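Local structure of peptidase M28 (Shewanella amazonensis SB2B, 3IIB) at residues 282-287 and 426-431; 335-340 and 420-425. The protein probably acts as a zinc-dependent carboxypeptidase or dipeptidase of peptidase family M28, carrying two zinc ions in its active site. All blocks are in the same frame, centred on the assembly; numbering follows the deposited sequence.

How the contacts relate
Both contacts use helix 413-432, on consecutive six-residue stretches: residues 420-425 meet strand 337-343 in contact 2, and residues 426-431 meet the end of helix 267-285 in contact 1. Their centres lie 13 Å apart, and they touch where I284 CD1 of contact 1 comes 3.5 Å from the backbone O of A424 in contact 2. H283 CD2 also packs on V420 CG1 at 3.7 Å. Contact 2 is near the metal centre, the side chain of Y423 being about 8 Å from that of the zinc ligand D331 and about 12 Å from a bound zinc ion. Contact 1 lies away from the annotated zinc ligands.

Contact 1 of 2, residues 282-287 and 426-431; sequences KHILDL and FAWVMA
I284 and L287 both reach the six-membered ring of W428, but from different directions. L287 CD1 sits over one face in a CH-pi contact, 3.8 Å from the ring centroid and 20° off its normal; the closest ring carbons are CE3 and CZ3. I284 CG2 comes instead to the rim, near the ring plane, 3.8 Å from W428 CE3. The other branch of I284 extends along CG1, with chi2 at 170°, and sets CD1 against the helix backbone: it lies 3.6 Å from A427 CB and equally close to W428 N. One isoleucine thus touches the tryptophan at both its backbone and its indole. With CG anti to the backbone N (chi1 -177°), the indole is carried out to L287 and to I284 CG2. At the end of helix 267-285, L287 N bonds to I284 O at 2.9 Å, tying together the two residues that meet the ring. Farther out, W428 NE1 hydrogen-bonds to N6 OD1, while V9 and L13 of helix 3-19 also pack on the indole. A427 and F426 rest on I254 of strand 247-257. The arrangement is an apolar helix-helix interface beside the central sheet, in the alpha/beta fold of M28 zinc peptidases.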
ATOM      1  N   LYS A 282      27.718 -18.441  -5.683  1.00  2.80           N
ATOM      2  CA  LYS A 282      27.770 -18.980  -7.039  0.50  4.19           C
ATOM      3  C   LYS A 282      28.835 -18.258  -7.847  1.00  5.35           C
ATOM      4  O   LYS A 282      29.585 -18.882  -8.568  1.00  5.03           O
ATOM      5  CB  LYS A 282      26.413 -18.852  -7.731  0.50  3.98           C
ATOM      6  CG  LYS A 282      26.380 -19.282  -9.206  0.50  6.37           C
ATOM      7  CD  LYS A 282      26.848 -20.705  -9.410  0.50  9.94           C
ATOM      8  CE  LYS A 282      26.433 -21.224 -10.757  0.50  8.75           C
ATOM      9  NZ  LYS A 282      27.044 -20.497 -11.908  0.50  6.78           N
ATOM     10  N   HIS A 283      28.900 -16.934  -7.724  1.00  4.16           N
ATOM     11  CA  HIS A 283      29.983 -16.221  -8.429  1.00  4.15           C
ATOM     12  C   HIS A 283      31.356 -16.724  -7.997  1.00  4.17           C
ATOM     13  O   HIS A 283      32.287 -16.760  -8.798  1.00  5.95           O
ATOM     14  CB  HIS A 283      29.866 -14.709  -8.259  1.00  4.42           C
ATOM     15  CG  HIS A 283      28.676 -14.137  -8.957  1.00  6.01           C
ATOM     16  ND1 HIS A 283      28.471 -14.278 -10.313  1.00  8.12           N
ATOM     17  CD2 HIS A 283      27.596 -13.479  -8.480  1.00  7.42           C
ATOM     18  CE1 HIS A 283      27.308 -13.735 -10.637  1.00 11.09           C
ATOM     19  NE2 HIS A 283      26.772 -13.221  -9.545  1.00  6.45           N
ATOM     20  N   ILE A 284      31.496 -17.045  -6.719  1.00  4.05           N
ATOM     21  CA  ILE A 284      32.761 -17.581  -6.193  1.00  4.39           C
ATOM     22  C   ILE A 284      33.017 -18.993  -6.741  1.00  2.90           C
ATOM     23  O   ILE A 284      34.140 -19.314  -7.209  1.00  4.95           O
ATOM     24  CB  ILE A 284      32.804 -17.521  -4.658  1.00  4.44           C
ATOM     25  CG1 ILE A 284      32.947 -16.067  -4.206  1.00  5.66           C
ATOM     26  CG2 ILE A 284      33.979 -18.430  -4.111  1.00  2.64           C
ATOM     27  CD1 ILE A 284      32.757 -15.836  -2.687  1.00  3.77           C
ATOM     28  N   LEU A 285      31.956 -19.799  -6.745  1.00  4.94           N
ATOM     29  CA  LEU A 285      32.007 -21.161  -7.301  1.00  4.87           C
ATOM     30  C   LEU A 285      32.450 -21.169  -8.760  1.00  5.39           C
ATOM     31  O   LEU A 285      33.196 -22.097  -9.192  1.00  6.69           O
ATOM     32  CB  LEU A 285      30.629 -21.861  -7.138  1.00  3.08           C
ATOM     33  CG  LEU A 285      30.473 -23.349  -7.494  1.00  8.50           C
ATOM     34  CD1 LEU A 285      31.250 -24.244  -6.531  1.00  9.85           C
ATOM     35  CD2 LEU A 285      28.953 -23.731  -7.460  1.00  8.38           C
ATOM     36  N   ASP A 286      32.019 -20.141  -9.510  1.00  5.59           N
ATOM     37  CA  ASP A 286      32.396 -19.932 -10.903  1.00  7.39           C
ATOM     38  C   ASP A 286      33.857 -19.585 -11.119  1.00  6.47           C
ATOM     39  O   ASP A 286      34.312 -19.647 -12.248  1.00  9.88           O
ATOM     40  CB  ASP A 286      31.624 -18.758 -11.535  1.00  9.26           C
ATOM     41  CG  ASP A 286      30.151 -19.035 -11.742  1.00 18.85           C
ATOM     42  OD1 ASP A 286      29.754 -20.211 -11.703  1.00 12.81           O
ATOM     43  OD2 ASP A 286      29.397 -18.037 -11.948  1.00 17.47           O
ATOM     44  N   LEU A 287      34.584 -19.150 -10.092  1.00  5.33           N
ATOM     45  CA  LEU A 287      35.993 -18.788 -10.287  1.00  3.64           C
ATOM     46  C   LEU A 287      36.811 -20.001 -10.665  1.00  5.98           C
ATOM     47  O   LEU A 287      36.527 -21.109 -10.222  1.00  5.22           O
ATOM     48  CB  LEU A 287      36.570 -18.219  -9.019  1.00  7.12           C
ATOM     49  CG  LEU A 287      36.043 -16.884  -8.531  1.00  5.81           C
ATOM     50  CD1 LEU A 287      36.593 -16.658  -7.115  1.00  2.64           C
ATOM     51  CD2 LEU A 287      36.471 -15.770  -9.473  1.00  2.62           C
ATOM     52  N   PHE A 426      33.324 -10.048   0.343  1.00  6.72           N
ATOM     53  CA  PHE A 426      33.486 -10.469   1.730  1.00  3.06           C
ATOM     54  C   PHE A 426      33.824 -11.953   1.830  1.00  2.06           C
ATOM     55  O   PHE A 426      34.762 -12.336   2.554  1.00  2.71           O
ATOM     56  CB  PHE A 426      32.205 -10.158   2.526  1.00  4.87           C
ATOM     57  CG  PHE A 426      32.242 -10.620   3.957  1.00  4.12           C
ATOM     58  CD1 PHE A 426      32.837  -9.838   4.929  1.00  5.13           C
ATOM     59  CD2 PHE A 426      31.625 -11.804   4.351  1.00  4.34           C
ATOM     60  CE1 PHE A 426      32.839 -10.235   6.254  1.00  4.57           C
ATOM     61  CE2 PHE A 426      31.657 -12.210   5.675  1.00  6.63           C
ATOM     62  CZ  PHE A 426      32.259 -11.434   6.620  1.00  8.82           C
ATOM     63  N   ALA A 427      33.029 -12.800   1.199  1.00  3.57           N
ATOM     64  CA  ALA A 427      33.223 -14.235   1.329  1.00  3.78           C
ATOM     65  C   ALA A 427      34.575 -14.622   0.714  1.00  4.97           C
ATOM     66  O   ALA A 427      35.302 -15.386   1.308  1.00  4.31           O
ATOM     67  CB  ALA A 427      32.084 -15.038   0.715  1.00  5.53           C
ATOM     68  N   TRP A 428      34.945 -14.033  -0.421  1.00  5.36           N
ATOM     69  CA  TRP A 428      36.246 -14.349  -1.014  1.00  5.46           C
ATOM     70  C   TRP A 428      37.410 -13.857  -0.143  1.00  4.45           C
ATOM     71  O   TRP A 428      38.331 -14.614   0.178  1.00  5.68           O
ATOM     72  CB  TRP A 428      36.364 -13.813  -2.434  1.00  5.52           C
ATOM     73  CG  TRP A 428      37.658 -14.200  -3.016  1.00  4.19           C
ATOM     74  CD1 TRP A 428      38.771 -13.432  -3.168  1.00  3.46           C
ATOM     75  CD2 TRP A 428      38.004 -15.506  -3.461  1.00  3.34           C
ATOM     76  NE1 TRP A 428      39.804 -14.186  -3.694  1.00  5.65           N
ATOM     77  CE2 TRP A 428      39.349 -15.462  -3.891  1.00  5.13           C
ATOM     78  CE3 TRP A 428      37.307 -16.714  -3.539  1.00  4.79           C
ATOM     79  CZ2 TRP A 428      39.999 -16.578  -4.383  1.00  7.85           C
ATOM     80  CZ3 TRP A 428      37.988 -17.838  -4.006  1.00  6.52           C
ATOM     81  CH2 TRP A 428      39.306 -17.749  -4.422  1.00  7.15           C
ATOM     82  N   VAL A 429      37.412 -12.588   0.231  1.00  3.54           N
ATOM     83  CA  VAL A 429      38.482 -12.061   1.055  1.00  4.83           C
ATOM     84  C   VAL A 429      38.598 -12.832   2.380  1.00  4.77           C
ATOM     85  O   VAL A 429      39.701 -13.257   2.762  1.00  5.94           O
ATOM     86  CB  VAL A 429      38.335 -10.528   1.287  1.00  4.68           C
ATOM     87  CG1 VAL A 429      39.355 -10.051   2.288  1.00  5.92           C
ATOM     88  CG2 VAL A 429      38.520  -9.761  -0.066  1.00  5.79           C
HETATM   89  N   MSE A 430      37.476 -13.103   3.043  1.00  4.15           N
HETATM   90  CA  MSE A 430      37.549 -13.825   4.288  1.00  4.22           C
HETATM   91  C   MSE A 430      37.979 -15.291   4.131  1.00  5.27           C
HETATM   92  O   MSE A 430      38.700 -15.809   4.998  1.00  3.75           O
HETATM   93  CB  MSE A 430      36.221 -13.777   5.049  1.00  4.31           C
HETATM   94  CG  MSE A 430      35.801 -12.406   5.500  1.00  9.12           C
HETATM   95 SE   MSE A 430      36.966 -11.668   6.877  0.75  7.77          SE
HETATM   96  CE  MSE A 430      37.895 -10.799   5.829  1.00  2.00           C
ATOM     97  N   ALA A 431      37.561 -15.945   3.034  1.00  3.62           N
ATOM     98  CA  ALA A 431      37.930 -17.338   2.786  1.00  5.85           C
ATOM     99  C   ALA A 431      39.388 -17.503   2.399  1.00  3.89           C
ATOM    100  O   ALA A 431      39.882 -18.631   2.355  1.00  3.20           O
ATOM    101  CB  ALA A 431      37.026 -17.979   1.690  1.00  4.19           C
TER

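Contact 2 of 2, residues 335-340 and 420-425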
ATOM      1  N   GLY A 335      18.460  -3.109   0.202  1.00  5.91           N
ATOM      2  CA  GLY A 335      19.139  -1.809   0.141  1.00  4.15           C
ATOM      3  C   GLY A 335      20.649  -1.963   0.126  1.00  6.34           C
ATOM      4  O   GLY A 335      21.165  -2.907   0.696  1.00  5.05           O
ATOM      5  N   PRO A 336      21.381  -1.013  -0.488  1.00  5.01           N
ATOM      6  CA  PRO A 336      22.823  -1.244  -0.606  1.00  6.45           C
ATOM      7  C   PRO A 336      23.541  -1.181   0.742  1.00  6.88           C
ATOM      8  O   PRO A 336      23.116  -0.462   1.680  1.00  6.90           O
ATOM      9  CB  PRO A 336      23.307  -0.108  -1.533  1.00  9.05           C
ATOM     10  CG  PRO A 336      22.213   0.850  -1.571  1.00 12.01           C
ATOM     11  CD  PRO A 336      20.948   0.230  -1.125  1.00  6.02           C
ATOM     12  N   ILE A 337      24.649  -1.907   0.806  1.00  5.11           N
ATOM     13  CA  ILE A 337      25.559  -1.886   1.926  1.00  5.75           C
ATOM     14  C   ILE A 337      26.394  -0.610   1.903  1.00  6.55           C
ATOM     15  O   ILE A 337      26.980  -0.258   0.875  1.00  7.88           O
ATOM     16  CB  ILE A 337      26.474  -3.147   1.934  1.00  3.71           C
ATOM     17  CG1 ILE A 337      25.595  -4.362   2.165  1.00  5.31           C
ATOM     18  CG2 ILE A 337      27.540  -3.041   3.049  1.00  6.64           C
ATOM     19  CD1 ILE A 337      26.203  -5.673   1.757  1.00  2.36           C
ATOM     20  N   TYR A 338      26.460   0.049   3.054  1.00  6.76           N
ATOM     21  CA  TYR A 338      27.228   1.317   3.213  1.00  6.76           C
ATOM     22  C   TYR A 338      28.382   1.254   4.227  1.00  6.10           C
ATOM     23  O   TYR A 338      29.197   2.175   4.286  1.00  5.07           O
ATOM     24  CB  TYR A 338      26.290   2.495   3.582  1.00  7.57           C
ATOM     25  CG  TYR A 338      25.565   2.313   4.906  1.00  7.92           C
ATOM     26  CD1 TYR A 338      26.128   2.739   6.102  1.00 11.36           C
ATOM     27  CD2 TYR A 338      24.318   1.696   4.960  1.00  7.79           C
ATOM     28  CE1 TYR A 338      25.452   2.547   7.326  1.00  8.82           C
ATOM     29  CE2 TYR A 338      23.636   1.536   6.146  1.00  9.96           C
ATOM     30  CZ  TYR A 338      24.214   1.932   7.331  1.00 10.20           C
ATOM     31  OH  TYR A 338      23.504   1.727   8.517  1.00 15.91           O
ATOM     32  N   GLN A 339      28.485   0.164   4.963  1.00  5.21           N
ATOM     33  CA  GLN A 339      29.497   0.030   6.019  1.00  3.03           C
ATOM     34  C   GLN A 339      29.599  -1.447   6.398  1.00  5.88           C
ATOM     35  O   GLN A 339      28.582  -2.175   6.402  1.00  4.96           O
ATOM     36  CB  GLN A 339      29.096   0.867   7.241  1.00  5.76           C
ATOM     37  CG  GLN A 339      30.155   0.932   8.345  1.00  5.50           C
ATOM     38  CD  GLN A 339      29.824   2.033   9.339  1.00 20.41           C
ATOM     39  OE1 GLN A 339      29.501   3.139   8.923  1.00 19.01           O
ATOM     40  NE2 GLN A 339      29.919   1.744  10.648  1.00 14.80           N
ATOM     41  N   ILE A 340      30.821  -1.890   6.718  1.00  5.54           N
ATOM     42  CA  ILE A 340      30.994  -3.185   7.369  1.00  5.13           C
ATOM     43  C   ILE A 340      31.536  -2.990   8.771  1.00  4.37           C
ATOM     44  O   ILE A 340      32.602  -2.430   8.970  1.00  6.45           O
ATOM     45  CB  ILE A 340      31.881  -4.155   6.561  1.00  5.31           C
ATOM     46  CG1 ILE A 340      31.277  -4.397   5.187  1.00  7.94           C
ATOM     47  CG2 ILE A 340      32.109  -5.504   7.378  1.00  7.39           C
ATOM     48  CD1 ILE A 340      32.149  -5.189   4.212  1.00  5.56           C
ATOM     49  N   VAL A 420      25.089  -8.403  -3.670  1.00  3.15           N
ATOM     50  CA  VAL A 420      25.709  -9.614  -4.191  1.00  2.00           C
ATOM     51  C   VAL A 420      27.231  -9.370  -4.365  1.00  7.08           C
ATOM     52  O   VAL A 420      28.062 -10.198  -3.948  1.00  4.81           O
ATOM     53  CB  VAL A 420      25.086 -10.050  -5.527  1.00  3.43           C
ATOM     54  CG1 VAL A 420      25.870 -11.203  -6.083  1.00  3.03           C
ATOM     55  CG2 VAL A 420      23.648 -10.431  -5.319  1.00  2.75           C
ATOM     56  N   ALA A 421      27.558  -8.192  -4.895  1.00  6.35           N
ATOM     57  CA  ALA A 421      28.960  -7.799  -5.139  1.00  2.00           C
ATOM     58  C   ALA A 421      29.718  -7.749  -3.841  1.00  5.24           C
ATOM     59  O   ALA A 421      30.799  -8.322  -3.739  1.00  4.70           O
ATOM     60  CB  ALA A 421      29.067  -6.426  -5.846  1.00  3.05           C
ATOM     61  N   VAL A 422      29.151  -7.089  -2.826  1.00  4.03           N
ATOM     62  CA  VAL A 422      29.852  -6.916  -1.539  1.00  3.67           C
ATOM     63  C   VAL A 422      29.976  -8.252  -0.776  1.00  4.57           C
ATOM     64  O   VAL A 422      31.024  -8.535  -0.186  1.00  4.69           O
ATOM     65  CB  VAL A 422      29.153  -5.890  -0.660  1.00  2.70           C
ATOM     66  CG1 VAL A 422      29.927  -5.771   0.657  1.00  2.84           C
ATOM     67  CG2 VAL A 422      29.135  -4.535  -1.378  1.00  5.34           C
ATOM     68  N   TYR A 423      28.933  -9.097  -0.793  1.00  5.04           N
ATOM     69  CA  TYR A 423      29.040 -10.401  -0.136  1.00  5.47           C
ATOM     70  C   TYR A 423      30.048 -11.295  -0.838  1.00  3.77           C
ATOM     71  O   TYR A 423      30.749 -12.064  -0.188  1.00  4.81           O
ATOM     72  CB  TYR A 423      27.696 -11.130   0.011  1.00  5.86           C
ATOM     73  CG  TYR A 423      27.058 -10.846   1.353  1.00  5.30           C
ATOM     74  CD1 TYR A 423      26.317  -9.689   1.576  1.00  5.42           C
ATOM     75  CD2 TYR A 423      27.242 -11.707   2.431  1.00  3.69           C
ATOM     76  CE1 TYR A 423      25.742  -9.436   2.805  1.00  4.27           C
ATOM     77  CE2 TYR A 423      26.688 -11.454   3.667  1.00  8.04           C
ATOM     78  CZ  TYR A 423      25.964 -10.312   3.870  1.00  7.56           C
ATOM     79  OH  TYR A 423      25.411 -10.073   5.124  1.00  8.44           O
ATOM     80  N   ALA A 424      30.112 -11.199  -2.164  1.00  4.90           N
ATOM     81  CA  ALA A 424      31.076 -11.992  -2.916  1.00  5.79           C
ATOM     82  C   ALA A 424      32.498 -11.576  -2.521  1.00  6.04           C
ATOM     83  O   ALA A 424      33.364 -12.439  -2.283  1.00  7.23           O
ATOM     84  CB  ALA A 424      30.833 -11.884  -4.400  1.00  4.58           C
ATOM     85  N   GLN A 425      32.745 -10.273  -2.436  1.00  4.48           N
ATOM     86  CA  GLN A 425      34.023  -9.765  -1.981  1.00  3.13           C
ATOM     87  C   GLN A 425      34.304 -10.242  -0.544  1.00  3.74           C
ATOM     88  O   GLN A 425      35.398 -10.714  -0.225  1.00  4.37           O
ATOM     89  CB  GLN A 425      34.080  -8.232  -2.009  1.00  4.05           C
ATOM     90  CG  GLN A 425      34.006  -7.651  -3.415  1.00  3.75           C
ATOM     91  CD  GLN A 425      34.316  -6.177  -3.503  1.00  7.49           C
ATOM     92  OE1 GLN A 425      34.095  -5.448  -2.547  1.00  8.11           O
ATOM     93  NE2 GLN A 425      34.863  -5.740  -4.642  1.00  3.40           N
TER
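Strand 337-340 and helix 420-425 run in nearly the same direction, 24° apart, with their axes 10.1 Å from each other at closest approach and I337 and V422 nearest in CA position. This is helix-on-sheet packing in the alpha/beta fold of the M28 peptidase: strand 337-343 lies between strands 365-366 and 387-392, and helix 413-432 covers it. I337 provides most of the strand's side of the contact. Its CG1 branch leaves opposite the carbonyl carbon (chi1 -65°) and ends in CD1, which fits between two helix residues, 3.8 Å from V422 CB and 3.9 Å from Y423 CE1. The methyl approaches the tyrosine ring obliquely. L390 of strand 387-392 packs on V422, Y423 and I340, widening the apolar layer, while I276 and A280 of helix 267-285 also touch Y423. Polar ties to the preceding helix turn flank this layer: Q418 NE2 bonds to I337 O, and N419 ND2 to G335 O. Farther along the strand I340 adds a looser touch, its CD1 lying 4.2 Å from V422 CG1, the same methyl that approaches I337 CD1 at 3.9 Å.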